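Local coordinates for uncharacterized protein (Pseudomonas aeruginosa PAO1, PDB 4R1D) that is a calcium-binding alpha/beta hydrolase, probably a lipase delivered as a type VI secretion effector and held in complex with its cognate inhibitor protein, at residues E112-S124 and A131-N145. Residues are numbered along the deposited sequence; the frame is centred on the assembly and turned at random.
Sequences EVDDQGTIDVGQS and ARLRGWGKVMRSAYN
Ile-119 lays CD1 over one face of the Arg-132 guanidinium, 3.6 Å from CZ, while its CG1 rests on Gly-137 CA and its CG2 on Ala-131 CB. This isoleucine lies in the loop that follows strand 111-113 of an alpha/beta hydrolase, packing against helix 128-133, which ends in a Schellman motif at Gly-135, and on the loop after it. With CG anti to the backbone N (chi1 171°) and bends further out, Arg-132 brings its guanidinium edge to the loop backbone. NH1 donates to Gly-117 O at 2.6 Å, nearly straight, and to a lone pair of Asp-115 O at 3.1 Å; both oxygens lie near the guanidinium plane, so the two bonds and the isoleucine methyl together fix its rotation. Gly-117 N donates to Gly-137 O, and a water links Asp-115 O, Arg-132 O and Gly-137 N. The extended Lys-138 chain passes Val-113 CG1 and Asp-115 CB before NZ reaches Cys-206 O, on the outermost strand of the chain's parallel sheet. Ser-124 CB meets Trp-136 CH2 at 3.9 Å; within the same segment, Ala-131 CB sits 3.8 Å above one face of the indole, toward its rim. NE1 bonds to Val-204 O and the ring touches the calcium ligand Glu-152. At the start of helix 141-155, Arg-141 NE bonds to Thr-118 OG1 (2.8 Å); Thr-118 also packs on Glu-265 of the other chain, with which Arg-141 NH2 makes a long, weak ion pair. Asn-145 ND2 holds Trp-136 O, and its OD1 takes Asp-120 N on a lone pair at 2.9 Å.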
loop_
_atom_site.group_PDB
_atom_site.type_symbol
_atom_site.label_atom_id
_atom_site.label_comp_id
_atom_site.label_asym_id
_atom_site.label_seq_id
_atom_site.Cartn_x
_atom_site.Cartn_y
_atom_site.Cartn_z
ATOM N N GLU A 112 4.866 -4.708 -5.830
ATOM C CA GLU A 112 3.799 -5.265 -6.670
ATOM C C GLU A 112 2.902 -6.192 -5.855
ATOM O O GLU A 112 3.293 -6.689 -4.798
ATOM C CB GLU A 112 4.378 -6.034 -7.865
ATOM C CG GLU A 112 5.199 -7.243 -7.455
ATOM C CD GLU A 112 5.793 -8.016 -8.634
ATOM O OE1 GLU A 112 5.772 -7.507 -9.772
ATOM O OE2 GLU A 112 6.290 -9.136 -8.400
ATOM N N VAL A 113 1.681 -6.396 -6.326
ATOM C CA VAL A 113 0.775 -7.336 -5.678
ATOM C C VAL A 113 1.415 -8.707 -5.482
ATOM O O VAL A 113 2.076 -9.226 -6.385
ATOM C CB VAL A 113 -0.505 -7.508 -6.492
ATOM C CG1 VAL A 113 -1.379 -8.609 -5.889
ATOM C CG2 VAL A 113 -1.246 -6.177 -6.566
ATOM N N ASP A 114 1.216 -9.275 -4.295
ATOM C CA ASP A 114 1.695 -10.614 -3.947
ATOM C C ASP A 114 0.476 -11.499 -3.731
ATOM O O ASP A 114 -0.273 -11.296 -2.777
ATOM C CB ASP A 114 2.542 -10.564 -2.665
ATOM C CG ASP A 114 3.046 -11.940 -2.223
ATOM O OD1 ASP A 114 2.809 -12.939 -2.940
ATOM O OD2 ASP A 114 3.701 -12.021 -1.156
ATOM N N ASP A 115 0.281 -12.475 -4.615
ATOM C CA ASP A 115 -0.890 -13.343 -4.541
ATOM C C ASP A 115 -0.662 -14.624 -3.747
ATOM O O ASP A 115 -1.500 -15.532 -3.768
ATOM C CB ASP A 115 -1.424 -13.666 -5.946
ATOM C CG ASP A 115 -0.489 -14.552 -6.747
ATOM O OD1 ASP A 115 0.645 -14.825 -6.280
ATOM O OD2 ASP A 115 -0.901 -14.980 -7.853
ATOM N N GLN A 116 0.462 -14.694 -3.033
ATOM C CA GLN A 116 0.839 -15.913 -2.329
ATOM C C GLN A 116 0.534 -15.886 -0.833
ATOM O O GLN A 116 1.123 -16.640 -0.055
ATOM C CB GLN A 116 2.322 -16.218 -2.586
ATOM C CG GLN A 116 2.619 -16.405 -4.064
ATOM C CD GLN A 116 1.993 -17.678 -4.615
ATOM O OE1 GLN A 116 1.314 -17.665 -5.643
ATOM N NE2 GLN A 116 2.219 -18.784 -3.926
ATOM N N GLY A 117 -0.415 -15.043 -0.431
ATOM C CA GLY A 117 -0.861 -15.027 0.949
ATOM C C GLY A 117 -1.707 -16.237 1.306
ATOM O O GLY A 117 -2.095 -17.026 0.434
ATOM N N THR A 118 -2.001 -16.376 2.593
ATOM C CA THR A 118 -2.807 -17.486 3.084
ATOM C C THR A 118 -4.256 -17.290 2.645
ATOM O O THR A 118 -4.704 -16.163 2.472
ATOM C CB THR A 118 -2.763 -17.562 4.610
ATOM O OG1 THR A 118 -3.185 -16.304 5.155
ATOM C CG2 THR A 118 -1.346 -17.892 5.090
ATOM N N ILE A 119 -4.971 -18.398 2.475
ATOM C CA ILE A 119 -6.350 -18.378 1.995
ATOM C C ILE A 119 -7.222 -19.245 2.881
ATOM O O ILE A 119 -6.839 -20.359 3.242
ATOM C CB ILE A 119 -6.449 -18.930 0.558
ATOM C CG1 ILE A 119 -5.665 -18.042 -0.412
ATOM C CG2 ILE A 119 -7.919 -19.050 0.120
ATOM C CD1 ILE A 119 -5.646 -18.552 -1.856
ATOM N N ASP A 120 -8.404 -18.738 3.217
ATOM C CA ASP A 120 -9.386 -19.518 3.947
ATOM C C ASP A 120 -10.559 -19.751 3.017
ATOM O O ASP A 120 -11.373 -18.859 2.819
ATOM C CB ASP A 120 -9.845 -18.761 5.191
ATOM C CG ASP A 120 -10.937 -19.486 5.948
ATOM O OD1 ASP A 120 -11.164 -20.685 5.667
ATOM O OD2 ASP A 120 -11.560 -18.852 6.828
ATOM N N VAL A 121 -10.635 -20.937 2.424
ATOM C CA VAL A 121 -11.699 -21.215 1.469
ATOM C C VAL A 121 -13.061 -21.317 2.156
ATOM O O VAL A 121 -14.096 -21.238 1.502
ATOM C CB VAL A 121 -11.417 -22.476 0.637
ATOM C CG1 VAL A 121 -10.114 -22.314 -0.145
ATOM C CG2 VAL A 121 -11.366 -23.700 1.538
ATOM N N GLY A 122 -13.050 -21.470 3.475
ATOM C CA GLY A 122 -14.277 -21.500 4.256
ATOM C C GLY A 122 -15.308 -22.475 3.719
ATOM O O GLY A 122 -15.021 -23.657 3.520
ATOM N N GLN A 123 -16.516 -21.969 3.478
ATOM C CA GLN A 123 -17.586 -22.776 2.901
ATOM C C GLN A 123 -17.862 -22.372 1.451
ATOM O O GLN A 123 -18.969 -22.539 0.951
ATOM C CB GLN A 123 -18.864 -22.634 3.737
ATOM C CG GLN A 123 -18.669 -22.882 5.230
ATOM C CD GLN A 123 -17.944 -21.739 5.938
ATOM O OE1 GLN A 123 -18.145 -20.562 5.621
ATOM N NE2 GLN A 123 -17.087 -22.087 6.897
ATOM N N SER A 124 -16.842 -21.863 0.767
ATOM C CA SER A 124 -17.011 -21.352 -0.593
ATOM C C SER A 124 -17.257 -22.448 -1.612
ATOM O O SER A 124 -17.787 -22.193 -2.692
ATOM C CB SER A 124 -15.769 -20.569 -1.024
ATOM O OG SER A 124 -14.662 -21.445 -1.170
ATOM N N ALA A 131 -9.130 -21.065 -5.394
ATOM C CA ALA A 131 -9.206 -19.764 -4.730
ATOM C C ALA A 131 -7.918 -18.982 -4.969
ATOM O O ALA A 131 -7.949 -17.762 -5.117
ATOM C CB ALA A 131 -9.477 -19.938 -3.232
ATOM N N ARG A 132 -6.785 -19.684 -5.011
ATOM C CA ARG A 132 -5.509 -19.039 -5.319
ATOM C C ARG A 132 -5.529 -18.460 -6.740
ATOM O O ARG A 132 -5.145 -17.311 -6.966
ATOM C CB ARG A 132 -4.359 -20.040 -5.136
ATOM C CG ARG A 132 -2.998 -19.584 -5.617
ATOM C CD ARG A 132 -2.096 -19.139 -4.480
ATOM N NE ARG A 132 -2.236 -19.903 -3.235
ATOM C CZ ARG A 132 -2.163 -19.324 -2.040
ATOM N NH1 ARG A 132 -1.955 -18.012 -1.981
ATOM N NH2 ARG A 132 -2.304 -20.019 -0.920
ATOM N N LEU A 133 -5.998 -19.250 -7.701
ATOM C CA LEU A 133 -6.134 -18.768 -9.070
ATOM C C LEU A 133 -7.059 -17.562 -9.138
ATOM O O LEU A 133 -6.850 -16.655 -9.948
ATOM C CB LEU A 133 -6.658 -19.871 -9.989
ATOM C CG LEU A 133 -5.576 -20.875 -10.383
ATOM C CD1 LEU A 133 -6.188 -22.071 -11.116
ATOM C CD2 LEU A 133 -4.496 -20.203 -11.227
ATOM N N ARG A 134 -8.080 -17.561 -8.290
ATOM C CA ARG A 134 -9.023 -16.441 -8.240
ATOM C C ARG A 134 -8.425 -15.225 -7.529
ATOM O O ARG A 134 -9.087 -14.196 -7.415
ATOM C CB ARG A 134 -10.311 -16.828 -7.512
ATOM C CG ARG A 134 -11.073 -18.000 -8.104
ATOM C CD ARG A 134 -12.015 -17.583 -9.196
ATOM N NE ARG A 134 -12.998 -18.642 -9.431
ATOM C CZ ARG A 134 -14.116 -18.777 -8.727
ATOM N NH1 ARG A 134 -14.394 -17.905 -7.756
ATOM N NH2 ARG A 134 -14.954 -19.779 -8.991
ATOM N N GLY A 135 -7.201 -15.363 -7.017
ATOM C CA GLY A 135 -6.507 -14.249 -6.380
ATOM C C GLY A 135 -6.856 -13.970 -4.924
ATOM O O GLY A 135 -6.510 -12.912 -4.376
ATOM N N TRP A 136 -7.517 -14.913 -4.270
ATOM C CA TRP A 136 -7.964 -14.666 -2.903
ATOM C C TRP A 136 -6.798 -14.560 -1.913
ATOM O O TRP A 136 -6.981 -14.090 -0.796
ATOM C CB TRP A 136 -8.933 -15.747 -2.434
ATOM C CG TRP A 136 -10.251 -15.784 -3.163
ATOM C CD1 TRP A 136 -10.554 -15.243 -4.387
ATOM C CD2 TRP A 136 -11.439 -16.420 -2.700
ATOM N NE1 TRP A 136 -11.877 -15.498 -4.699
ATOM C CE2 TRP A 136 -12.436 -16.221 -3.679
ATOM C CE3 TRP A 136 -11.760 -17.135 -1.545
ATOM C CZ2 TRP A 136 -13.730 -16.721 -3.538
ATOM C CZ3 TRP A 136 -13.048 -17.628 -1.405
ATOM C CH2 TRP A 136 -14.013 -17.420 -2.399
ATOM N N GLY A 137 -5.605 -14.991 -2.333
ATOM C CA GLY A 137 -4.432 -14.898 -1.482
ATOM C C GLY A 137 -3.716 -13.568 -1.647
ATOM O O GLY A 137 -2.608 -13.386 -1.156
ATOM N N LYS A 138 -4.346 -12.644 -2.361
ATOM C CA LYS A 138 -3.782 -11.313 -2.566
ATOM C C LYS A 138 -4.100 -10.358 -1.429
ATOM O O LYS A 138 -3.485 -9.299 -1.327
ATOM C CB LYS A 138 -4.376 -10.680 -3.818
ATOM C CG LYS A 138 -3.896 -11.244 -5.130
ATOM C CD LYS A 138 -4.762 -10.700 -6.244
ATOM C CE LYS A 138 -4.466 -11.393 -7.579
ATOM N NZ LYS A 138 -5.299 -10.830 -8.683
ATOM N N VAL A 139 -5.091 -10.703 -0.613
ATOM C CA VAL A 139 -5.663 -9.741 0.332
ATOM C C VAL A 139 -5.764 -10.262 1.766
ATOM O O VAL A 139 -5.711 -11.469 2.006
ATOM C CB VAL A 139 -7.063 -9.268 -0.127
ATOM C CG1 VAL A 139 -6.966 -8.559 -1.461
ATOM C CG2 VAL A 139 -8.027 -10.448 -0.198
ATOM N N MET A 140 -5.923 -9.336 2.712
ATOM C CA MET A 140 -6.009 -9.677 4.129
ATOM C C MET A 140 -7.068 -10.761 4.353
ATOM O O MET A 140 -8.241 -10.600 3.994
ATOM C CB MET A 140 -6.330 -8.424 4.944
ATOM C CG MET A 140 -6.228 -8.604 6.441
ATOM S SD MET A 140 -6.493 -7.026 7.274
ATOM C CE MET A 140 -6.209 -7.517 8.969
ATOM N N ARG A 141 -6.649 -11.873 4.940
ATOM C CA ARG A 141 -7.523 -13.043 4.983
ATOM C C ARG A 141 -8.794 -12.853 5.812
ATOM O O ARG A 141 -9.899 -13.044 5.311
ATOM C CB ARG A 141 -6.768 -14.283 5.460
ATOM C CG ARG A 141 -7.711 -15.450 5.629
ATOM C CD ARG A 141 -7.043 -16.768 5.383
ATOM N NE ARG A 141 -5.796 -16.904 6.110
ATOM C CZ ARG A 141 -5.670 -16.812 7.429
ATOM N NH1 ARG A 141 -6.722 -16.556 8.188
ATOM N NH2 ARG A 141 -4.477 -16.973 7.985
ATOM N N SER A 142 -8.637 -12.490 7.076
ATOM C CA SER A 142 -9.796 -12.347 7.964
ATOM C C SER A 142 -10.787 -11.295 7.467
ATOM O O SER A 142 -12.004 -11.456 7.589
ATOM C CB SER A 142 -9.341 -12.000 9.387
ATOM O OG SER A 142 -8.734 -10.716 9.414
ATOM N N ALA A 143 -10.268 -10.205 6.918
ATOM C CA ALA A 143 -11.123 -9.100 6.490
ATOM C C ALA A 143 -11.939 -9.413 5.244
ATOM O O ALA A 143 -13.080 -8.943 5.113
ATOM C CB ALA A 143 -10.305 -7.839 6.273
ATOM N N TYR A 144 -11.358 -10.206 4.340
ATOM C CA TYR A 144 -11.934 -10.385 3.003
ATOM C C TYR A 144 -12.285 -11.804 2.558
ATOM O O TYR A 144 -13.216 -11.981 1.780
ATOM C CB TYR A 144 -11.002 -9.781 1.974
ATOM C CG TYR A 144 -10.785 -8.302 2.180
ATOM C CD1 TYR A 144 -11.860 -7.435 2.375
ATOM C CD2 TYR A 144 -9.510 -7.778 2.201
ATOM C CE1 TYR A 144 -11.651 -6.066 2.560
ATOM C CE2 TYR A 144 -9.290 -6.427 2.373
ATOM C CZ TYR A 144 -10.361 -5.574 2.554
ATOM O OH TYR A 144 -10.108 -4.220 2.721
ATOM N N ASN A 145 -11.547 -12.814 3.011
ATOM C CA ASN A 145 -11.849 -14.179 2.564
ATOM C C ASN A 145 -13.269 -14.672 2.927
ATOM O O ASN A 145 -13.940 -15.283 2.096
ATOM C CB ASN A 145 -10.769 -15.189 3.009
ATOM C CG ASN A 145 -9.525 -15.184 2.097
ATOM O OD1 ASN A 145 -8.842 -16.197 1.971
ATOM N ND2 ASN A 145 -9.247 -14.053 1.452
HETATM O O HOH W 1 -4.212 -15.795 -4.753
HETATM O O HOH W 2 -3.643 -15.226 -8.433
HETATM O O HOH W 3 -3.806 -13.501 2.136
HETATM O O HOH W 4 -14.032 -17.907 2.411
#